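Local coordinates for protein precorrin-8x Methyl Mutase (PDB 1V9C) that probably catalyses the methyl-shifting isomerisation of precorrin-8X, a step in the biosynthesis of adenosylcobalamin, at residues 39-52 and 178-192. Sequence-based numbering, arbitrary orientation.
Sequences ATADFEYKALTRFS and VPWIVTEGRKGGSTL
S52 lays its CB over one face of the W180 indole, 3.5 Å from the centroid of the five-membered ring, at the end of an antiparallel strand pair in this doubly wound alpha/beta fold. Strand 49-51 is an outermost strand of the sheet in this chain and runs against 180-183, whose other neighbour, 155-158, is parallel to it. R50 and V182 form a hydrogen-bonded pair, R50 N to V182 O and V182 N to R50 O both measuring 2.9 Å. With its CG wedged between backbone N and carbonyl carbon (chi1 47°), W180 sends the indole across to the R50-S52 backbone, its edge at R50 O. With an alanine in place of W180, S52 CB would probably lose its CH-pi partner and a gap is likely to open beside M174 of helix 166-174.

On the opposite face of the sheet from R50 and V182, I181 CG2 sits above the F51 ring, offset toward the rim, while V33 of helix 30-40 and V56 of helix 55-65 also touch this phenylalanine. Beyond the strands, L192 CD1 stands over the centre of the Y45 ring, 3.6 Å from its centroid, in a CH-pi contact. K187 passes the Y45 hydroxyl with CB and extends its chain to a salt-bridge network with D42 and, more weakly, E44. D42 is held from two directions: OD1 caps E44 N at 2.8 Å, and OD2 receives K187 NZ on its syn lone pair.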
loop_
_atom_site.group_PDB
_atom_site.type_symbol
_atom_site.label_atom_id
_atom_site.label_comp_id
_atom_site.label_asym_id
_atom_site.label_seq_id
_atom_site.Cartn_x
_atom_site.Cartn_y
_atom_site.Cartn_z
ATOM N N ALA B 39 10.109 2.705 -0.342
ATOM C CA ALA B 39 8.853 1.982 -0.123
ATOM C C ALA B 39 8.391 1.159 -1.312
ATOM O O ALA B 39 7.664 0.199 -1.158
ATOM C CB ALA B 39 7.755 2.968 0.274
ATOM N N THR B 40 8.824 1.528 -2.507
ATOM C CA THR B 40 8.401 0.804 -3.692
ATOM C C THR B 40 9.511 0.094 -4.463
ATOM O O THR B 40 9.230 -0.736 -5.309
ATOM C CB THR B 40 7.734 1.760 -4.671
ATOM O OG1 THR B 40 8.693 2.746 -5.072
ATOM C CG2 THR B 40 6.538 2.451 -4.010
ATOM N N ALA B 41 10.759 0.429 -4.173
ATOM C CA ALA B 41 11.883 -0.128 -4.919
ATOM C C ALA B 41 11.605 0.270 -6.374
ATOM O O ALA B 41 11.944 -0.449 -7.296
ATOM C CB ALA B 41 11.926 -1.653 -4.787
ATOM N N ASP B 42 10.935 1.402 -6.567
ATOM C CA ASP B 42 10.622 1.862 -7.918
ATOM C C ASP B 42 11.279 3.203 -8.125
ATOM O O ASP B 42 10.762 4.225 -7.673
ATOM C CB ASP B 42 9.121 2.023 -8.129
ATOM C CG ASP B 42 8.777 2.398 -9.566
ATOM O OD1 ASP B 42 9.598 3.070 -10.221
ATOM O OD2 ASP B 42 7.687 2.028 -10.043
ATOM N N PHE B 43 12.411 3.193 -8.826
ATOM C CA PHE B 43 13.176 4.406 -9.071
ATOM C C PHE B 43 12.558 5.450 -9.995
ATOM O O PHE B 43 13.054 6.574 -10.059
ATOM C CB PHE B 43 14.596 4.053 -9.552
ATOM C CG PHE B 43 15.500 3.619 -8.446
ATOM C CD1 PHE B 43 15.519 2.302 -8.024
ATOM C CD2 PHE B 43 16.274 4.542 -7.770
ATOM C CE1 PHE B 43 16.290 1.923 -6.948
ATOM C CE2 PHE B 43 17.053 4.162 -6.687
ATOM C CZ PHE B 43 17.059 2.859 -6.281
ATOM N N GLU B 44 11.483 5.107 -10.695
ATOM C CA GLU B 44 10.866 6.087 -11.571
ATOM C C GLU B 44 10.278 7.265 -10.814
ATOM O O GLU B 44 10.047 8.317 -11.405
ATOM C CB GLU B 44 9.786 5.458 -12.447
ATOM C CG GLU B 44 9.238 6.443 -13.482
ATOM C CD GLU B 44 8.336 5.796 -14.523
ATOM O OE1 GLU B 44 7.968 6.489 -15.497
ATOM O OE2 GLU B 44 7.991 4.604 -14.375
ATOM N N TYR B 45 10.047 7.095 -9.509
ATOM C CA TYR B 45 9.491 8.156 -8.677
ATOM C C TYR B 45 10.437 9.359 -8.562
ATOM O O TYR B 45 10.038 10.443 -8.152
ATOM C CB TYR B 45 9.127 7.609 -7.276
ATOM C CG TYR B 45 7.852 6.807 -7.295
ATOM C CD1 TYR B 45 7.872 5.417 -7.213
ATOM C CD2 TYR B 45 6.626 7.435 -7.535
ATOM C CE1 TYR B 45 6.710 4.676 -7.388
ATOM C CE2 TYR B 45 5.471 6.709 -7.721
ATOM C CZ TYR B 45 5.514 5.327 -7.651
ATOM O OH TYR B 45 4.363 4.611 -7.876
ATOM N N LYS B 46 11.700 9.159 -8.908
ATOM C CA LYS B 46 12.670 10.257 -8.873
ATOM C C LYS B 46 12.257 11.281 -9.936
ATOM O O LYS B 46 12.399 12.484 -9.750
ATOM C CB LYS B 46 14.071 9.749 -9.220
ATOM C CG LYS B 46 15.168 10.773 -9.003
ATOM C CD LYS B 46 16.521 10.263 -9.495
ATOM C CE LYS B 46 16.642 10.308 -11.009
ATOM N NZ LYS B 46 17.922 9.690 -11.470
ATOM N N ALA B 47 11.740 10.768 -11.045
ATOM C CA ALA B 47 11.314 11.583 -12.172
ATOM C C ALA B 47 9.828 11.951 -12.150
ATOM O O ALA B 47 9.432 12.966 -12.709
ATOM C CB ALA B 47 11.646 10.855 -13.475
ATOM N N LEU B 48 9.011 11.134 -11.497
ATOM C CA LEU B 48 7.574 11.390 -11.450
ATOM C C LEU B 48 7.129 12.298 -10.319
ATOM O O LEU B 48 6.076 12.920 -10.397
ATOM C CB LEU B 48 6.819 10.070 -11.337
ATOM C CG LEU B 48 7.147 8.989 -12.373
ATOM C CD1 LEU B 48 6.225 7.794 -12.137
ATOM C CD2 LEU B 48 6.971 9.541 -13.806
ATOM N N THR B 49 7.924 12.388 -9.266
ATOM C CA THR B 49 7.519 13.196 -8.133
ATOM C C THR B 49 7.762 14.683 -8.299
ATOM O O THR B 49 8.882 15.116 -8.543
ATOM C CB THR B 49 8.197 12.699 -6.853
ATOM O OG1 THR B 49 7.932 11.301 -6.701
ATOM C CG2 THR B 49 7.661 13.439 -5.651
ATOM N N ARG B 50 6.697 15.458 -8.140
ATOM C CA ARG B 50 6.773 16.902 -8.283
ATOM C C ARG B 50 6.204 17.623 -7.068
ATOM O O ARG B 50 5.165 17.238 -6.524
ATOM C CB ARG B 50 6.021 17.330 -9.548
ATOM C CG ARG B 50 6.384 18.719 -10.024
ATOM C CD ARG B 50 6.400 18.788 -11.540
ATOM N NE ARG B 50 5.348 19.650 -12.071
ATOM C CZ ARG B 50 5.151 19.866 -13.366
ATOM N NH1 ARG B 50 5.937 19.280 -14.260
ATOM N NH2 ARG B 50 4.171 20.667 -13.770
ATOM N N PHE B 51 6.896 18.668 -6.633
ATOM C CA PHE B 51 6.447 19.434 -5.480
ATOM C C PHE B 51 6.008 20.837 -5.879
ATOM O O PHE B 51 6.388 21.339 -6.928
ATOM C CB PHE B 51 7.571 19.562 -4.451
ATOM C CG PHE B 51 8.065 18.260 -3.923
ATOM C CD1 PHE B 51 8.853 17.431 -4.707
ATOM C CD2 PHE B 51 7.745 17.859 -2.625
ATOM C CE1 PHE B 51 9.321 16.222 -4.207
ATOM C CE2 PHE B 51 8.208 16.649 -2.119
ATOM C CZ PHE B 51 8.999 15.832 -2.913
ATOM N N SER B 52 5.197 21.464 -5.045
ATOM C CA SER B 52 4.789 22.831 -5.319
ATOM C C SER B 52 5.666 23.661 -4.395
ATOM O O SER B 52 6.195 23.145 -3.403
ATOM C CB SER B 52 3.323 23.062 -4.967
ATOM O OG SER B 52 3.142 23.145 -3.564
ATOM N N VAL B 178 -3.122 25.718 -3.341
ATOM C CA VAL B 178 -2.794 25.044 -2.086
ATOM C C VAL B 178 -1.486 24.295 -2.314
ATOM O O VAL B 178 -1.217 23.827 -3.423
ATOM C CB VAL B 178 -3.912 24.045 -1.680
ATOM C CG1 VAL B 178 -3.900 22.840 -2.600
ATOM C CG2 VAL B 178 -3.733 23.611 -0.249
ATOM N N PRO B 179 -0.640 24.188 -1.287
ATOM C CA PRO B 179 0.597 23.460 -1.563
ATOM C C PRO B 179 0.309 21.983 -1.818
ATOM O O PRO B 179 -0.671 21.434 -1.320
ATOM C CB PRO B 179 1.433 23.716 -0.312
ATOM C CG PRO B 179 0.411 23.870 0.748
ATOM C CD PRO B 179 -0.689 24.660 0.104
ATOM N N TRP B 180 1.142 21.339 -2.619
ATOM C CA TRP B 180 0.900 19.938 -2.898
ATOM C C TRP B 180 2.146 19.179 -3.316
ATOM O O TRP B 180 3.195 19.771 -3.583
ATOM C CB TRP B 180 -0.145 19.817 -4.003
ATOM C CG TRP B 180 0.157 20.730 -5.162
ATOM C CD1 TRP B 180 -0.415 21.946 -5.417
ATOM C CD2 TRP B 180 1.133 20.521 -6.192
ATOM N NE1 TRP B 180 0.142 22.505 -6.543
ATOM C CE2 TRP B 180 1.092 21.656 -7.041
ATOM C CE3 TRP B 180 2.033 19.490 -6.485
ATOM C CZ2 TRP B 180 1.924 21.787 -8.159
ATOM C CZ3 TRP B 180 2.861 19.620 -7.595
ATOM C CH2 TRP B 180 2.797 20.760 -8.421
ATOM N N ILE B 181 1.997 17.860 -3.358
ATOM C CA ILE B 181 3.041 16.936 -3.784
ATOM C C ILE B 181 2.276 15.918 -4.606
ATOM O O ILE B 181 1.265 15.357 -4.155
ATOM C CB ILE B 181 3.713 16.210 -2.632
ATOM C CG1 ILE B 181 4.280 17.216 -1.628
ATOM C CG2 ILE B 181 4.819 15.307 -3.191
ATOM C CD1 ILE B 181 5.027 16.572 -0.495
ATOM N N VAL B 182 2.763 15.689 -5.818
ATOM C CA VAL B 182 2.112 14.805 -6.748
ATOM C C VAL B 182 3.052 13.787 -7.385
ATOM O O VAL B 182 4.245 14.041 -7.528
ATOM C CB VAL B 182 1.445 15.664 -7.872
ATOM C CG1 VAL B 182 1.168 14.832 -9.094
ATOM C CG2 VAL B 182 0.137 16.257 -7.365
ATOM N N THR B 183 2.507 12.630 -7.748
ATOM C CA THR B 183 3.272 11.610 -8.462
ATOM C C THR B 183 2.668 11.676 -9.865
ATOM O O THR B 183 1.550 11.222 -10.100
ATOM C CB THR B 183 3.088 10.170 -7.885
ATOM O OG1 THR B 183 1.696 9.843 -7.797
ATOM C CG2 THR B 183 3.727 10.062 -6.509
ATOM N N GLU B 184 3.410 12.291 -10.777
ATOM C CA GLU B 184 2.984 12.470 -12.162
ATOM C C GLU B 184 2.631 11.145 -12.828
ATOM O O GLU B 184 3.289 10.133 -12.597
ATOM C CB GLU B 184 4.109 13.145 -12.956
ATOM C CG GLU B 184 4.660 14.421 -12.330
ATOM C CD GLU B 184 4.152 15.684 -13.002
ATOM O OE1 GLU B 184 2.962 16.028 -12.826
ATOM O OE2 GLU B 184 4.952 16.325 -13.718
ATOM N N GLY B 185 1.578 11.152 -13.641
ATOM C CA GLY B 185 1.190 9.952 -14.348
ATOM C C GLY B 185 0.117 9.103 -13.705
ATOM O O GLY B 185 -0.711 9.610 -12.939
ATOM N N ARG B 186 0.132 7.808 -14.030
ATOM C CA ARG B 186 -0.853 6.872 -13.502
ATOM C C ARG B 186 -0.390 6.201 -12.208
ATOM O O ARG B 186 -1.193 5.576 -11.518
ATOM C CB ARG B 186 -1.176 5.791 -14.536
ATOM C CG ARG B 186 -1.351 6.342 -15.923
ATOM C CD ARG B 186 -2.441 5.651 -16.687
ATOM N NE ARG B 186 -3.497 6.607 -16.997
ATOM C CZ ARG B 186 -4.478 6.391 -17.863
ATOM N NH1 ARG B 186 -4.549 5.238 -18.516
ATOM N NH2 ARG B 186 -5.382 7.333 -18.081
ATOM N N LYS B 187 0.891 6.339 -11.891
ATOM C CA LYS B 187 1.449 5.735 -10.690
ATOM C C LYS B 187 1.170 6.523 -9.431
ATOM O O LYS B 187 1.024 7.742 -9.467
ATOM C CB LYS B 187 2.957 5.555 -10.817
ATOM C CG LYS B 187 3.351 4.475 -11.781
ATOM C CD LYS B 187 4.820 4.153 -11.677
ATOM C CE LYS B 187 5.125 2.929 -12.511
ATOM N NZ LYS B 187 6.491 2.433 -12.251
ATOM N N GLY B 188 1.116 5.798 -8.319
ATOM C CA GLY B 188 0.872 6.400 -7.021
ATOM C C GLY B 188 0.369 5.285 -6.129
ATOM O O GLY B 188 0.762 4.138 -6.326
ATOM N N GLY B 189 -0.492 5.600 -5.163
ATOM C CA GLY B 189 -1.016 4.549 -4.300
ATOM C C GLY B 189 -0.814 4.792 -2.818
ATOM O O GLY B 189 -0.010 5.624 -2.428
ATOM N N SER B 190 -1.548 4.047 -1.998
ATOM C CA SER B 190 -1.471 4.147 -0.541
ATOM C C SER B 190 -0.049 4.134 -0.014
ATOM O O SER B 190 0.333 4.943 0.833
ATOM C CB SER B 190 -2.236 2.988 0.088
ATOM O OG SER B 190 -3.605 3.032 -0.260
ATOM N N THR B 191 0.754 3.215 -0.532
ATOM C CA THR B 191 2.128 3.112 -0.081
ATOM C C THR B 191 2.928 4.399 -0.307
ATOM O O THR B 191 3.803 4.750 0.487
ATOM C CB THR B 191 2.842 1.934 -0.768
ATOM O OG1 THR B 191 2.191 0.708 -0.403
ATOM C CG2 THR B 191 4.274 1.877 -0.331
ATOM N N LEU B 192 2.624 5.122 -1.377
ATOM C CA LEU B 192 3.370 6.342 -1.632
ATOM C C LEU B 192 2.933 7.428 -0.640
ATOM O O LEU B 192 3.760 8.136 -0.096
ATOM C CB LEU B 192 3.186 6.794 -3.095
ATOM C CG LEU B 192 3.866 6.019 -4.239
ATOM C CD1 LEU B 192 5.379 6.075 -4.053
ATOM C CD2 LEU B 192 3.375 4.565 -4.303
#